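Local atomic coordinates of glyoxalase family protein (Listeria monocytogenes, PDB entry 2P7P), a protein that probably catalyses the hydration of the antibiotic fosfomycin at a manganese(II) site, as a dimeric member of the glyoxalase superfamily. Residues 6-11 / 52-57; 101-106 / 125-130. All coordinates share one frame; numbering follows the deposited sequence.

Interaction 1 (6-11 / 52-57); sequences SHITLI and LWICIM. With MN (manganese (II) ion), chain I; SO4 (sulfate ion), chain H.
Ile8 and Leu10 carry the backbone pairing of strands 6-11 and 52-57, which run parallel with axes 4.8 Å apart and a 26° twist, their N-H and C=O groups reaching alternately to Trp53, Cys55 and Met57. The straightest of the four bonds, almost perfectly linear at the hydrogen, joins Cys55 N to Ile8 O at 2.8 Å. At the start of the pairing a water takes over, donating to Ser6 O and accepting from Trp53 N.

Ile8, Leu10, Ile54 and Ile56 form one all-aliphatic face, where Ile56 CD1 comes within 3.8 Å of Leu10 CB and Ile56 also packs on Leu22 of helix 15-25. The other face mixes Ile11, whose CD1 meets Met57 CB, with Thr9 and Cys55, which lie beside a sulfate probably derived from the crystallisation liquor. His7 turns its ring edge toward the six-membered ring of Trp53, centroids 4.6 Å apart and planes at 50°, while its CB sits over the same indole. A chi1 of 59° swings the imidazole between its own N and carbonyl carbon. Ser6 OG then takes the ND1 hydrogen in the ring plane at 2.7 Å, leaving NE2 to bind manganese at 2.3 Å. Sulfate O1 occupies a ligand position on the metal and accepts a bond from Thr9 OG1 (2.8 Å); Glu118 of the second subunit adds another ligand.

Indole, serine hydroxyl and metal together fix the rotation of the imidazole, and with ND1 engaged as a donor, NE2 is the nitrogen that binds manganese. Ser6 is thus a second-shell residue that orients a first-shell ligand.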
loop_
_atom_site.group_PDB
_atom_site.type_symbol
_atom_site.label_atom_id
_atom_site.label_comp_id
_atom_site.label_asym_id
_atom_site.label_seq_id
_atom_site.Cartn_x
_atom_site.Cartn_y
_atom_site.Cartn_z
ATOM N N SER A 6 -6.013 -3.674 7.252
ATOM C CA SER A 6 -5.561 -4.771 8.087
ATOM C C SER A 6 -4.037 -4.759 8.141
ATOM O O SER A 6 -3.441 -4.686 9.216
ATOM C CB SER A 6 -6.039 -6.109 7.527
ATOM O OG SER A 6 -5.485 -7.189 8.264
ATOM N N HIS A 7 -3.410 -4.824 6.974
ATOM C CA HIS A 7 -1.959 -4.832 6.898
ATOM C C HIS A 7 -1.497 -4.793 5.454
ATOM O O HIS A 7 -2.306 -4.883 4.527
ATOM C CB HIS A 7 -1.397 -6.097 7.562
ATOM C CG HIS A 7 -1.878 -7.375 6.942
ATOM N ND1 HIS A 7 -3.104 -7.935 7.237
ATOM C CD2 HIS A 7 -1.295 -8.204 6.046
ATOM C CE1 HIS A 7 -3.251 -9.056 6.554
ATOM N NE2 HIS A 7 -2.167 -9.242 5.822
ATOM N N ILE A 8 -0.188 -4.654 5.278
ATOM C CA ILE A 8 0.437 -4.639 3.964
ATOM C C ILE A 8 1.564 -5.658 4.028
ATOM O O ILE A 8 2.357 -5.669 4.975
ATOM C CB ILE A 8 1.019 -3.255 3.621
ATOM C CG1 ILE A 8 -0.113 -2.234 3.487
ATOM C CG2 ILE A 8 1.816 -3.324 2.331
ATOM C CD1 ILE A 8 0.375 -0.817 3.272
ATOM N N THR A 9 1.621 -6.531 3.032
ATOM C CA THR A 9 2.641 -7.559 2.985
ATOM C C THR A 9 3.551 -7.343 1.794
ATOM O O THR A 9 3.081 -7.224 0.670
ATOM C CB THR A 9 2.001 -8.954 2.884
ATOM O OG1 THR A 9 1.380 -9.288 4.131
ATOM C CG2 THR A 9 3.040 -10.007 2.532
ATOM N N LEU A 10 4.856 -7.296 2.048
ATOM C CA LEU A 10 5.850 -7.109 0.995
ATOM C C LEU A 10 6.729 -8.353 0.880
ATOM O O LEU A 10 6.946 -9.057 1.857
ATOM C CB LEU A 10 6.730 -5.895 1.306
ATOM C CG LEU A 10 6.001 -4.567 1.528
ATOM C CD1 LEU A 10 7.014 -3.462 1.777
ATOM C CD2 LEU A 10 5.147 -4.239 0.314
ATOM N N ILE A 11 7.242 -8.624 -0.312
ATOM C CA ILE A 11 8.086 -9.795 -0.513
ATOM C C ILE A 11 9.508 -9.339 -0.813
ATOM O O ILE A 11 9.725 -8.500 -1.685
ATOM C CB ILE A 11 7.558 -10.661 -1.672
ATOM C CG1 ILE A 11 6.057 -10.887 -1.494
ATOM C CG2 ILE A 11 8.275 -12.005 -1.694
ATOM C CD1 ILE A 11 5.684 -11.549 -0.181
ATOM N N LEU A 52 0.487 1.326 11.335
ATOM C CA LEU A 52 0.292 0.291 10.335
ATOM C C LEU A 52 0.988 -1.034 10.613
ATOM O O LEU A 52 2.127 -1.076 11.069
ATOM C CB LEU A 52 0.724 0.826 8.971
ATOM C CG LEU A 52 0.013 2.135 8.612
ATOM C CD1 LEU A 52 0.324 2.499 7.171
ATOM C CD2 LEU A 52 -1.498 1.982 8.802
ATOM N N TRP A 53 0.278 -2.116 10.327
ATOM C CA TRP A 53 0.788 -3.467 10.503
ATOM C C TRP A 53 1.484 -3.851 9.193
ATOM O O TRP A 53 0.830 -4.155 8.204
ATOM C CB TRP A 53 -0.392 -4.401 10.807
ATOM C CG TRP A 53 -0.062 -5.856 10.969
ATOM C CD1 TRP A 53 1.173 -6.403 11.162
ATOM C CD2 TRP A 53 -0.993 -6.954 10.988
ATOM N NE1 TRP A 53 1.071 -7.769 11.297
ATOM C CE2 TRP A 53 -0.245 -8.133 11.196
ATOM C CE3 TRP A 53 -2.385 -7.053 10.850
ATOM C CZ2 TRP A 53 -0.842 -9.400 11.269
ATOM C CZ3 TRP A 53 -2.978 -8.312 10.923
ATOM C CH2 TRP A 53 -2.206 -9.467 11.130
ATOM N N ILE A 54 2.812 -3.801 9.182
ATOM C CA ILE A 54 3.588 -4.143 7.989
ATOM C C ILE A 54 4.213 -5.531 8.145
ATOM O O ILE A 54 4.889 -5.802 9.131
ATOM C CB ILE A 54 4.728 -3.118 7.750
ATOM C CG1 ILE A 54 4.171 -1.689 7.766
ATOM C CG2 ILE A 54 5.424 -3.399 6.421
ATOM C CD1 ILE A 54 3.168 -1.391 6.663
ATOM N N CYS A 55 3.976 -6.408 7.175
ATOM C CA CYS A 55 4.527 -7.759 7.212
ATOM C C CYS A 55 5.533 -7.948 6.096
ATOM O O CYS A 55 5.305 -7.525 4.965
ATOM C CB CYS A 55 3.419 -8.803 7.056
ATOM S SG CYS A 55 2.170 -8.762 8.355
ATOM N N ILE A 56 6.650 -8.589 6.417
ATOM C CA ILE A 56 7.690 -8.846 5.433
ATOM C C ILE A 56 7.908 -10.344 5.348
ATOM O O ILE A 56 8.020 -11.018 6.368
ATOM C CB ILE A 56 9.019 -8.174 5.827
ATOM C CG1 ILE A 56 8.816 -6.665 5.994
ATOM C CG2 ILE A 56 10.072 -8.437 4.766
ATOM C CD1 ILE A 56 8.413 -5.945 4.724
ATOM N N MET A 57 7.941 -10.861 4.129
ATOM C CA MET A 57 8.153 -12.280 3.884
ATOM C C MET A 57 9.329 -12.429 2.938
ATOM O O MET A 57 9.443 -11.692 1.954
ATOM C CB MET A 57 6.928 -12.917 3.232
ATOM C CG MET A 57 5.812 -13.291 4.171
ATOM S SD MET A 57 4.444 -14.050 3.248
ATOM C CE MET A 57 5.202 -15.618 2.751
HETATM MN MN MN I . -2.030 -11.038 4.397
HETATM S S SO4 H . 0.630 -12.259 6.119
HETATM O O1 SO4 H . -0.116 -11.084 5.648
HETATM O O2 SO4 H . 1.973 -11.820 6.554
HETATM O O3 SO4 H . -0.066 -12.886 7.255
HETATM O O4 SO4 H . 0.732 -13.234 5.015
HETATM O O HOH W 1 -2.493 -2.059 9.379
#

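Interaction 2 (101-106 / 125-130); sequences QGEGRS and EERLKR
Gly102 fits against Glu126 and Arg127, where the loop 101-106 meets the loosely formed helical turn at 125-128. This is the close part of the contact: the bare CA of Gly102 permits an approach of 3.7 Å to Glu126 CG, and its positive phi of 106° is one that glycine accepts readily. Beside it Arg127 bends at chi2 (57°) and runs alongside Glu103, so that guanidinium and carboxylate stack with planes 27° apart. Glu103 OE2 stands 3.6 Å above the guanidinium plane and makes a long salt bridge to Arg127 NH2 at 3.9 Å, a purely charge-based pairing with no N-H aimed at the oxygen; the same oxygen accepts a hydrogen bond from Val100 N.

Toward solvent the contact slackens. Arg130 lays one face of its guanidinium on the carbonyl of Gln101, with O 2.9 Å from NH1, but the angle is too poor for a hydrogen bond. Arg130 NH2 holds Glu126 OE1 only weakly, at 3.5 Å.

No hydrogen bond crosses between the segments: close packing at the glycine and an offset carboxylate-guanidinium stack join loop and turn, and the stack relies on charge rather than on N-H direction.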
loop_
_atom_site.group_PDB
_atom_site.type_symbol
_atom_site.label_atom_id
_atom_site.label_comp_id
_atom_site.label_asym_id
_atom_site.label_seq_id
_atom_site.Cartn_x
_atom_site.Cartn_y
_atom_site.Cartn_z
ATOM N N GLN A 101 -0.226 23.132 -7.429
ATOM C CA GLN A 101 -0.271 23.848 -6.161
ATOM C C GLN A 101 -1.165 23.162 -5.133
ATOM O O GLN A 101 -2.351 22.932 -5.371
ATOM C CB GLN A 101 -0.731 25.292 -6.374
ATOM C CG GLN A 101 0.177 26.147 -7.270
ATOM C CD GLN A 101 1.576 26.396 -6.700
ATOM O OE1 GLN A 101 2.228 27.376 -7.061
ATOM N NE2 GLN A 101 2.045 25.505 -5.824
ATOM N N GLY A 102 -0.573 22.831 -3.990
ATOM C CA GLY A 102 -1.316 22.175 -2.929
ATOM C C GLY A 102 -0.954 20.711 -2.814
ATOM O O GLY A 102 -1.669 19.925 -2.192
ATOM N N GLU A 103 0.167 20.338 -3.414
ATOM C CA GLU A 103 0.597 18.953 -3.377
ATOM C C GLU A 103 1.441 18.669 -2.132
ATOM O O GLU A 103 1.245 17.655 -1.463
ATOM C CB GLU A 103 1.374 18.628 -4.656
ATOM C CG GLU A 103 1.600 17.142 -4.901
ATOM C CD GLU A 103 1.299 16.730 -6.338
ATOM O OE1 GLU A 103 1.526 15.552 -6.676
ATOM O OE2 GLU A 103 0.832 17.580 -7.126
ATOM N N GLY A 104 2.358 19.576 -1.810
ATOM C CA GLY A 104 3.212 19.388 -0.649
ATOM C C GLY A 104 4.516 18.700 -1.021
ATOM O O GLY A 104 4.595 18.034 -2.056
ATOM N N ARG A 105 5.541 18.859 -0.183
ATOM C CA ARG A 105 6.848 18.244 -0.431
ATOM C C ARG A 105 6.798 16.726 -0.232
ATOM O O ARG A 105 6.115 16.222 0.663
ATOM C CB ARG A 105 7.903 18.833 0.513
ATOM C CG ARG A 105 8.018 20.349 0.495
ATOM C CD ARG A 105 9.126 20.848 -0.422
ATOM N NE ARG A 105 10.469 20.427 -0.001
ATOM C CZ ARG A 105 10.973 20.581 1.226
ATOM N NH1 ARG A 105 10.248 21.145 2.186
ATOM N NH2 ARG A 105 12.214 20.184 1.489
ATOM N N SER A 106 7.538 16.002 -1.065
ATOM C CA SER A 106 7.589 14.549 -0.984
ATOM C C SER A 106 9.006 14.017 -1.218
ATOM O O SER A 106 9.826 14.670 -1.855
ATOM C CB SER A 106 6.662 13.924 -2.035
ATOM O OG SER A 106 5.298 13.982 -1.670
ATOM N N GLU A 125 -6.598 17.518 2.337
ATOM C CA GLU A 125 -7.394 18.729 2.487
ATOM C C GLU A 125 -6.873 19.896 1.658
ATOM O O GLU A 125 -7.658 20.689 1.136
ATOM C CB GLU A 125 -7.476 19.127 3.962
ATOM C CG GLU A 125 -8.360 20.330 4.233
ATOM C CD GLU A 125 -8.693 20.481 5.706
ATOM O OE1 GLU A 125 -9.409 19.614 6.253
ATOM O OE2 GLU A 125 -8.239 21.463 6.323
ATOM N N GLU A 126 -5.556 20.004 1.530
ATOM C CA GLU A 126 -4.973 21.088 0.748
ATOM C C GLU A 126 -5.079 20.760 -0.737
ATOM O O GLU A 126 -5.061 21.649 -1.588
ATOM C CB GLU A 126 -3.500 21.297 1.129
ATOM C CG GLU A 126 -2.813 22.464 0.408
ATOM C CD GLU A 126 -3.454 23.813 0.709
ATOM O OE1 GLU A 126 -4.634 24.007 0.355
ATOM O OE2 GLU A 126 -2.777 24.683 1.303
ATOM N N ARG A 127 -5.205 19.474 -1.037
ATOM C CA ARG A 127 -5.300 19.019 -2.416
ATOM C C ARG A 127 -6.736 19.024 -2.941
ATOM O O ARG A 127 -6.971 18.832 -4.132
ATOM C CB ARG A 127 -4.698 17.618 -2.527
ATOM C CG ARG A 127 -4.697 17.036 -3.919
ATOM C CD ARG A 127 -3.976 17.924 -4.917
ATOM N NE ARG A 127 -3.619 17.151 -6.099
ATOM C CZ ARG A 127 -2.691 16.197 -6.093
ATOM N NH1 ARG A 127 -2.033 15.917 -4.972
ATOM N NH2 ARG A 127 -2.429 15.512 -7.201
ATOM N N LEU A 128 -7.696 19.246 -2.049
ATOM C CA LEU A 128 -9.107 19.288 -2.433
ATOM C C LEU A 128 -9.656 20.706 -2.277
ATOM O O LEU A 128 -10.756 21.019 -2.742
ATOM C CB LEU A 128 -9.923 18.326 -1.563
ATOM C CG LEU A 128 -9.538 16.844 -1.606
ATOM C CD1 LEU A 128 -10.476 16.052 -0.705
ATOM C CD2 LEU A 128 -9.606 16.330 -3.043
ATOM N N LYS A 129 -8.877 21.561 -1.627
ATOM C CA LYS A 129 -9.275 22.937 -1.380
ATOM C C LYS A 129 -9.516 23.732 -2.672
ATOM O O LYS A 129 -10.250 24.721 -2.662
ATOM C CB LYS A 129 -8.209 23.623 -0.508
ATOM C CG LYS A 129 -8.683 24.874 0.233
ATOM C CD LYS A 129 -9.945 24.603 1.089
ATOM C CE LYS A 129 -9.677 23.635 2.255
ATOM N NZ LYS A 129 -10.960 23.156 2.928
ATOM N N ARG A 130 -8.917 23.293 -3.780
ATOM C CA ARG A 130 -9.074 23.984 -5.066
ATOM C C ARG A 130 -10.255 23.466 -5.867
ATOM O O ARG A 130 -10.773 22.384 -5.597
ATOM C CB ARG A 130 -7.823 23.825 -5.928
ATOM C CG ARG A 130 -6.545 23.699 -5.143
ATOM C CD ARG A 130 -6.454 24.787 -4.066
ATOM N NE ARG A 130 -5.303 24.579 -3.196
ATOM C CZ ARG A 130 -4.059 24.863 -3.551
ATOM N NH1 ARG A 130 -3.825 25.361 -4.760
ATOM N NH2 ARG A 130 -3.062 24.683 -2.691
#

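The two contacts lie in different parts of the chain, their centres 28 Å apart and their nearest atoms about 15 Å apart, yet both relate to metal sites built across the dimer. Glu118, hydrogen-bonded by Ser106 of interaction 2, is the counterpart of the ligand that meets His7 of interaction 1 across the interface. The side chain of Glu103 comes about 7 Å from that of Glu118, about 7 Å from a manganese ion and about 4 Å from a sulfate. In interaction 1 the side chain of Met57 is about 4 Å from that of Glu44, the probable proton acceptor. Segments 6-11/52-57 thus contribute first-shell chemistry, whereas 101-106/125-130 borders a metal site, with Arg127 packing on Phe46 of the second subunit.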